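Local coordinates for Alr3699 protein (Nostoc sp., PDB 4XSO), which is of unknown function but has the two Rossmann-like domains of a GT-B-type glycosyltransferase, at residues F135-T138 / N139-A143; E335-E338 / L339-I343; T353-I356 / A357-Q361. One frame throughout, in Å; residues are numbered along the deposited sequence.

Interaction 1. Residues F135-T138 / N139-A143; sequences FSQT and NLRVA
S136 OG is gripped twice by one residue: it accepts from the backbone N of N139 at 3.2 Å, nearly straight at 170°, and donates to the OD1 of the same asparagine at 2.9 Å. The serine stands at the N-cap, and the bond from N139 N, three residues on, is the classic way of capping the first turn of a helix. With chi1 at 70°, OG lies between the serine's own N and carbonyl carbon, which turns it inward to meet the N-H. The second bond reaches OD1 from above the plane of the asparagine amide, tilted 36° out of it. A water donates to the same OD1 and accepts only weakly from S136 N. S136 O accepts from L140 N at 3.0 Å, starting the helical ladder that R141 N to Q137 O continues at 2.7 Å. L140 CD2 packs on F135 CB at 3.5 Å, the two side chains crossing at about a right angle. Helix 137-150 is the helix of the beta-alpha-beta unit formed with strands 122-126 and 153-156; F135, N139 and V142 touch helix 105-118, while N139 also packs on L80 of the second subunit.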
loop_
_atom_site.group_PDB
_atom_site.type_symbol
_atom_site.label_atom_id
_atom_site.label_comp_id
_atom_site.label_asym_id
_atom_site.label_seq_id
_atom_site.Cartn_x
_atom_site.Cartn_y
_atom_site.Cartn_z
ATOM N N PHE A 135 10.790 -0.507 19.250
ATOM C CA PHE A 135 9.929 -0.667 18.112
ATOM C C PHE A 135 9.620 -2.135 18.012
ATOM O O PHE A 135 10.491 -2.959 18.238
ATOM C CB PHE A 135 10.653 -0.187 16.837
ATOM C CG PHE A 135 10.940 1.297 16.838
ATOM C CD1 PHE A 135 9.905 2.206 16.725
ATOM C CD2 PHE A 135 12.222 1.773 17.012
ATOM C CE1 PHE A 135 10.153 3.565 16.755
ATOM C CE2 PHE A 135 12.481 3.114 17.056
ATOM C CZ PHE A 135 11.455 4.023 16.917
ATOM N N SER A 136 8.404 -2.475 17.620
ATOM C CA SER A 136 8.044 -3.875 17.525
ATOM C C SER A 136 8.809 -4.452 16.386
ATOM O O SER A 136 9.162 -3.744 15.438
ATOM C CB SER A 136 6.546 -4.052 17.275
ATOM O OG SER A 136 6.188 -3.637 15.972
ATOM N N GLN A 137 9.034 -5.760 16.437
ATOM C CA GLN A 137 9.788 -6.445 15.397
ATOM C C GLN A 137 9.071 -6.305 14.062
ATOM O O GLN A 137 9.707 -6.097 13.028
ATOM C CB GLN A 137 9.968 -7.922 15.748
ATOM C CG GLN A 137 11.171 -8.210 16.630
ATOM C CD GLN A 137 12.474 -8.223 15.853
ATOM O OE1 GLN A 137 12.579 -7.617 14.786
ATOM N NE2 GLN A 137 13.473 -8.916 16.386
ATOM N N THR A 138 7.747 -6.412 14.085
ATOM C CA THR A 138 6.966 -6.216 12.878
ATOM C C THR A 138 7.330 -4.923 12.181
ATOM O O THR A 138 7.728 -4.965 11.033
ATOM C CB THR A 138 5.425 -6.245 13.172
ATOM O OG1 THR A 138 5.014 -7.605 13.252
ATOM C CG2 THR A 138 4.579 -5.583 12.058
ATOM N N ASN A 139 7.187 -3.803 12.885
ATOM C CA ASN A 139 7.517 -2.500 12.332
ATOM C C ASN A 139 8.955 -2.478 11.830
ATOM O O ASN A 139 9.214 -1.924 10.781
ATOM C CB ASN A 139 7.280 -1.359 13.350
ATOM C CG ASN A 139 5.805 -1.087 13.577
ATOM O OD1 ASN A 139 5.248 -1.268 14.681
ATOM N ND2 ASN A 139 5.151 -0.677 12.521
ATOM N N LEU A 140 9.873 -3.095 12.559
ATOM C CA LEU A 140 11.282 -3.099 12.149
ATOM C C LEU A 140 11.506 -3.861 10.868
ATOM O O LEU A 140 12.211 -3.369 9.965
ATOM C CB LEU A 140 12.199 -3.702 13.213
ATOM C CG LEU A 140 12.403 -2.922 14.501
ATOM C CD1 LEU A 140 13.589 -3.557 15.232
ATOM C CD2 LEU A 140 12.620 -1.438 14.288
ATOM N N ARG A 141 10.971 -5.079 10.816
ATOM C CA ARG A 141 11.066 -5.911 9.619
ATOM C C ARG A 141 10.486 -5.188 8.373
ATOM O O ARG A 141 11.068 -5.207 7.316
ATOM C CB ARG A 141 10.340 -7.269 9.806
ATOM C CG ARG A 141 11.042 -8.362 10.620
ATOM C CD ARG A 141 12.566 -8.298 10.515
ATOM N NE ARG A 141 13.242 -9.541 10.904
ATOM C CZ ARG A 141 13.650 -9.861 12.135
ATOM N NH1 ARG A 141 13.462 -9.043 13.182
ATOM N NH2 ARG A 141 14.248 -11.027 12.312
ATOM N N VAL A 142 9.343 -4.562 8.533
ATOM C CA VAL A 142 8.647 -3.906 7.446
ATOM C C VAL A 142 9.476 -2.709 6.973
ATOM O O VAL A 142 9.814 -2.608 5.813
ATOM C CB VAL A 142 7.234 -3.502 7.888
ATOM C CG1 VAL A 142 6.577 -2.531 6.890
ATOM C CG2 VAL A 142 6.376 -4.755 7.959
ATOM N N ALA A 143 9.822 -1.826 7.890
ATOM C CA ALA A 143 10.705 -0.704 7.607
ATOM C C ALA A 143 12.003 -1.109 6.896
ATOM O O ALA A 143 12.331 -0.612 5.835
ATOM C CB ALA A 143 11.011 0.027 8.912
HETATM O O HOH W 1 6.807 0.429 17.032
#

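Interaction 2. Residues E335-E338 / L339-I343; sequences ESQE and LANII
The amides of Q337 and N341, one helical turn apart, meet through their polar ends and not as a stack: their planes are inclined by 44°, and the side chains run obliquely past each other. Q337 NE2 donates to N341 OD1 at 3.3 Å, a weak bond in spite of its fairly straight 162°. Two torsions explain the reach: CG of Q337 leaves anti to the backbone N, and the chain then bends at chi2, 75°, which swings the amide along the helix toward the next turn. A340 CB comes up to the same NE2 at 4.0 Å. The other end of this amide is engaged as well, since Q337 OE1 accepts from Q230 NE2; that bond is its stronger tie, and the one to N341 a weak second. On the backbone, Q337 O receives N341 N at 3.0 Å. E335, the N-cap residue, contributes its O to a weak bond from L339 N, so the ladder opens loosely before it tightens. The chain of E338 is extended beyond CG, and its OE1 is hydrogen-bonded to T332 OG1. As part of helix 336-348, the turn lays L339 and A340 on A227 of helix 221-228, while L339 and I342 both reach V311 of strand 310-313, and I342 and E338 rest against strand 329-331.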
loop_
_atom_site.group_PDB
_atom_site.type_symbol
_atom_site.label_atom_id
_atom_site.label_comp_id
_atom_site.label_asym_id
_atom_site.label_seq_id
_atom_site.Cartn_x
_atom_site.Cartn_y
_atom_site.Cartn_z
ATOM N N GLU A 335 24.451 6.797 36.036
ATOM C CA GLU A 335 25.374 6.871 37.189
ATOM C C GLU A 335 25.627 8.310 37.711
ATOM O O GLU A 335 26.456 9.071 37.179
ATOM C CB GLU A 335 26.690 6.187 36.848
ATOM C CG GLU A 335 26.502 4.874 36.108
ATOM C CD GLU A 335 26.096 3.700 37.001
ATOM O OE1 GLU A 335 25.142 3.839 37.793
ATOM O OE2 GLU A 335 26.738 2.623 36.884
ATOM N N SER A 336 24.970 8.652 38.799
ATOM C CA SER A 336 24.984 9.999 39.301
ATOM C C SER A 336 26.284 10.379 39.924
ATOM O O SER A 336 26.642 11.583 39.926
ATOM C CB SER A 336 23.806 10.253 40.264
ATOM O OG SER A 336 23.874 9.430 41.420
ATOM N N GLN A 337 27.038 9.411 40.441
ATOM C CA GLN A 337 28.291 9.802 41.081
ATOM C C GLN A 337 29.347 10.211 40.046
ATOM O O GLN A 337 30.167 11.109 40.287
ATOM C CB GLN A 337 28.850 8.726 42.037
ATOM C CG GLN A 337 30.163 9.195 42.692
ATOM C CD GLN A 337 29.937 10.234 43.782
ATOM O OE1 GLN A 337 29.163 9.986 44.705
ATOM N NE2 GLN A 337 30.617 11.410 43.689
ATOM N N GLU A 338 29.355 9.547 38.911
ATOM C CA GLU A 338 30.279 9.902 37.845
ATOM C C GLU A 338 29.931 11.321 37.319
ATOM O O GLU A 338 30.839 12.172 37.053
ATOM C CB GLU A 338 30.230 8.824 36.781
ATOM C CG GLU A 338 31.253 8.940 35.669
ATOM C CD GLU A 338 31.163 7.779 34.670
ATOM O OE1 GLU A 338 30.437 6.762 34.901
ATOM O OE2 GLU A 338 31.849 7.889 33.650
ATOM N N LEU A 339 28.637 11.617 37.258
ATOM C CA LEU A 339 28.187 12.971 36.812
ATOM C C LEU A 339 28.667 14.015 37.820
ATOM O O LEU A 339 29.141 15.085 37.445
ATOM C CB LEU A 339 26.653 12.994 36.653
ATOM C CG LEU A 339 25.988 14.354 36.409
ATOM C CD1 LEU A 339 26.616 15.049 35.186
ATOM C CD2 LEU A 339 24.500 14.133 36.203
ATOM N N ALA A 340 28.617 13.688 39.122
ATOM C CA ALA A 340 29.033 14.645 40.152
ATOM C C ALA A 340 30.528 14.885 40.083
ATOM O O ALA A 340 31.041 16.025 40.281
ATOM C CB ALA A 340 28.638 14.174 41.549
ATOM N N ASN A 341 31.257 13.831 39.809
ATOM C CA ASN A 341 32.691 13.969 39.666
ATOM C C ASN A 341 33.051 14.936 38.542
ATOM O O ASN A 341 33.958 15.779 38.696
ATOM C CB ASN A 341 33.311 12.629 39.338
ATOM C CG ASN A 341 33.339 11.683 40.527
ATOM O OD1 ASN A 341 33.166 12.064 41.678
ATOM N ND2 ASN A 341 33.629 10.453 40.243
ATOM N N ILE A 342 32.326 14.851 37.424
ATOM C CA ILE A 342 32.527 15.836 36.344
ATOM C C ILE A 342 32.225 17.216 36.799
ATOM O O ILE A 342 32.965 18.166 36.507
ATOM C CB ILE A 342 31.665 15.507 35.101
ATOM C CG1 ILE A 342 32.133 14.198 34.474
ATOM C CG2 ILE A 342 31.753 16.629 34.071
ATOM C CD1 ILE A 342 33.666 14.126 34.261
ATOM N N ILE A 343 31.095 17.376 37.473
ATOM C CA ILE A 343 30.678 18.734 37.910
ATOM C C ILE A 343 31.756 19.335 38.825
ATOM O O ILE A 343 32.206 20.469 38.650
ATOM C CB ILE A 343 29.336 18.681 38.671
ATOM C CG1 ILE A 343 28.230 18.294 37.703
ATOM C CG2 ILE A 343 29.058 20.006 39.341
ATOM C CD1 ILE A 343 26.874 18.126 38.391
#

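Interaction 3. Residues T353-I356 / A357-Q361; sequences TATI and ASNAQ
T355 and N359 lie side by side one turn apart in an uninterrupted alpha-helix, 350-368, and illustrate the regular i to i+4 bonding of its first half. Their side chains point the same way, and T355 CG2 comes to 4.1 Å of both N359 OD1 and N359 ND2, a loose contact. Beneath them N359 N gives a bond of 2.8 Å to T355 O, at 163°. The ladder continues on both sides, with A357 N bonded to T353 O, S358 N to A354 O at 3.0 Å, and A360 N to I356 O at 2.8 Å. The T353 and T355 hydroxyls and the N359 amide nitrogen are hydrogen-bonded too. T353 OG1 is bonded to D349 O and T355 OG1 to Q351 O, each a threonine turning back to the carbonyl four residues earlier. N359 ND2 is hydrogen-bonded to V326 O, outside the helix, which helps set the rotation of its amide. On the buried side, T353 and A357 touch P309 and A360 touches N327, pressing the helix on loops of its own domain. Small alanine side chains keep close to the backbone there: A360 CB is 3.4 Å from I356 O, and A357 CB is 3.5 Å from T353 O.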
loop_
_atom_site.group_PDB
_atom_site.type_symbol
_atom_site.label_atom_id
_atom_site.label_comp_id
_atom_site.label_asym_id
_atom_site.label_seq_id
_atom_site.Cartn_x
_atom_site.Cartn_y
_atom_site.Cartn_z
ATOM N N THR A 353 38.553 23.652 31.946
ATOM C CA THR A 353 37.164 23.679 31.601
ATOM C C THR A 353 36.894 24.751 30.514
ATOM O O THR A 353 36.187 24.452 29.538
ATOM C CB THR A 353 36.328 23.913 32.858
ATOM O OG1 THR A 353 36.466 22.774 33.739
ATOM C CG2 THR A 353 34.911 24.087 32.519
ATOM N N ALA A 354 37.482 25.952 30.619
ATOM C CA ALA A 354 37.275 26.984 29.540
ATOM C C ALA A 354 37.919 26.548 28.225
ATOM O O ALA A 354 37.436 26.905 27.183
ATOM C CB ALA A 354 37.819 28.363 29.912
ATOM N N THR A 355 39.028 25.812 28.266
ATOM C CA THR A 355 39.677 25.410 27.048
ATOM C C THR A 355 38.782 24.396 26.359
ATOM O O THR A 355 38.520 24.508 25.204
ATOM C CB THR A 355 41.014 24.792 27.349
ATOM O OG1 THR A 355 41.791 25.781 27.962
ATOM C CG2 THR A 355 41.694 24.278 26.122
ATOM N N ILE A 356 38.292 23.417 27.101
ATOM C CA ILE A 356 37.368 22.442 26.559
ATOM C C ILE A 356 36.133 23.095 25.899
ATOM O O ILE A 356 35.668 22.653 24.828
ATOM C CB ILE A 356 36.922 21.481 27.643
ATOM C CG1 ILE A 356 38.126 20.593 28.044
ATOM C CG2 ILE A 356 35.675 20.657 27.181
ATOM C CD1 ILE A 356 37.885 19.722 29.231
ATOM N N ALA A 357 35.583 24.063 26.582
ATOM C CA ALA A 357 34.395 24.774 26.139
ATOM C C ALA A 357 34.709 25.523 24.828
ATOM O O ALA A 357 33.945 25.497 23.868
ATOM C CB ALA A 357 33.900 25.738 27.213
ATOM N N SER A 358 35.895 26.075 24.762
ATOM C CA SER A 358 36.314 26.759 23.560
ATOM C C SER A 358 36.598 25.724 22.418
ATOM O O SER A 358 36.202 25.938 21.266
ATOM C CB SER A 358 37.519 27.597 23.911
ATOM O OG SER A 358 38.051 28.106 22.739
ATOM N N ASN A 359 37.192 24.574 22.749
ATOM C CA ASN A 359 37.380 23.487 21.763
ATOM C C ASN A 359 36.014 23.078 21.185
ATOM O O ASN A 359 35.839 22.923 19.950
ATOM C CB ASN A 359 38.043 22.235 22.419
ATOM C CG ASN A 359 39.473 22.464 22.789
ATOM O OD1 ASN A 359 40.054 23.480 22.415
ATOM N ND2 ASN A 359 40.065 21.527 23.519
ATOM N N ALA A 360 35.030 22.939 22.084
ATOM C CA ALA A 360 33.700 22.526 21.685
ATOM C C ALA A 360 33.032 23.442 20.648
ATOM O O ALA A 360 32.505 22.979 19.638
ATOM C CB ALA A 360 32.822 22.377 22.931
ATOM N N GLN A 361 33.067 24.745 20.870
ATOM C CA GLN A 361 32.506 25.682 19.905
ATOM C C GLN A 361 33.163 25.498 18.558
ATOM O O GLN A 361 32.463 25.497 17.552
ATOM C CB GLN A 361 32.596 27.147 20.393
ATOM C CG GLN A 361 31.749 28.072 19.548
ATOM C CD GLN A 361 31.584 29.457 20.191
ATOM O OE1 GLN A 361 32.546 30.170 20.333
ATOM N NE2 GLN A 361 30.354 29.793 20.658
#

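In the fold
Followed from the N terminus, the three contacts come in series, each a local contact between adjacent turns of one helix that closes no long loop, and none nests in or crosses another. Interaction 1 starts helix 137-150 after the loop that follows strand 122-126, in the N-terminal half of the GT-B architecture, and joins it to helix 105-118 and the second subunit. Interactions 2 and 3 fall in the second half, on the consecutive helices 336-348 and 350-368; their centres are about 19 Å apart. Interaction 2 backs onto the second parallel sheet, whereas interaction 3 meets loops of the same half. Interactions 1 and 3, with centres about 41 Å apart, lie on opposite sides of the chain's centre.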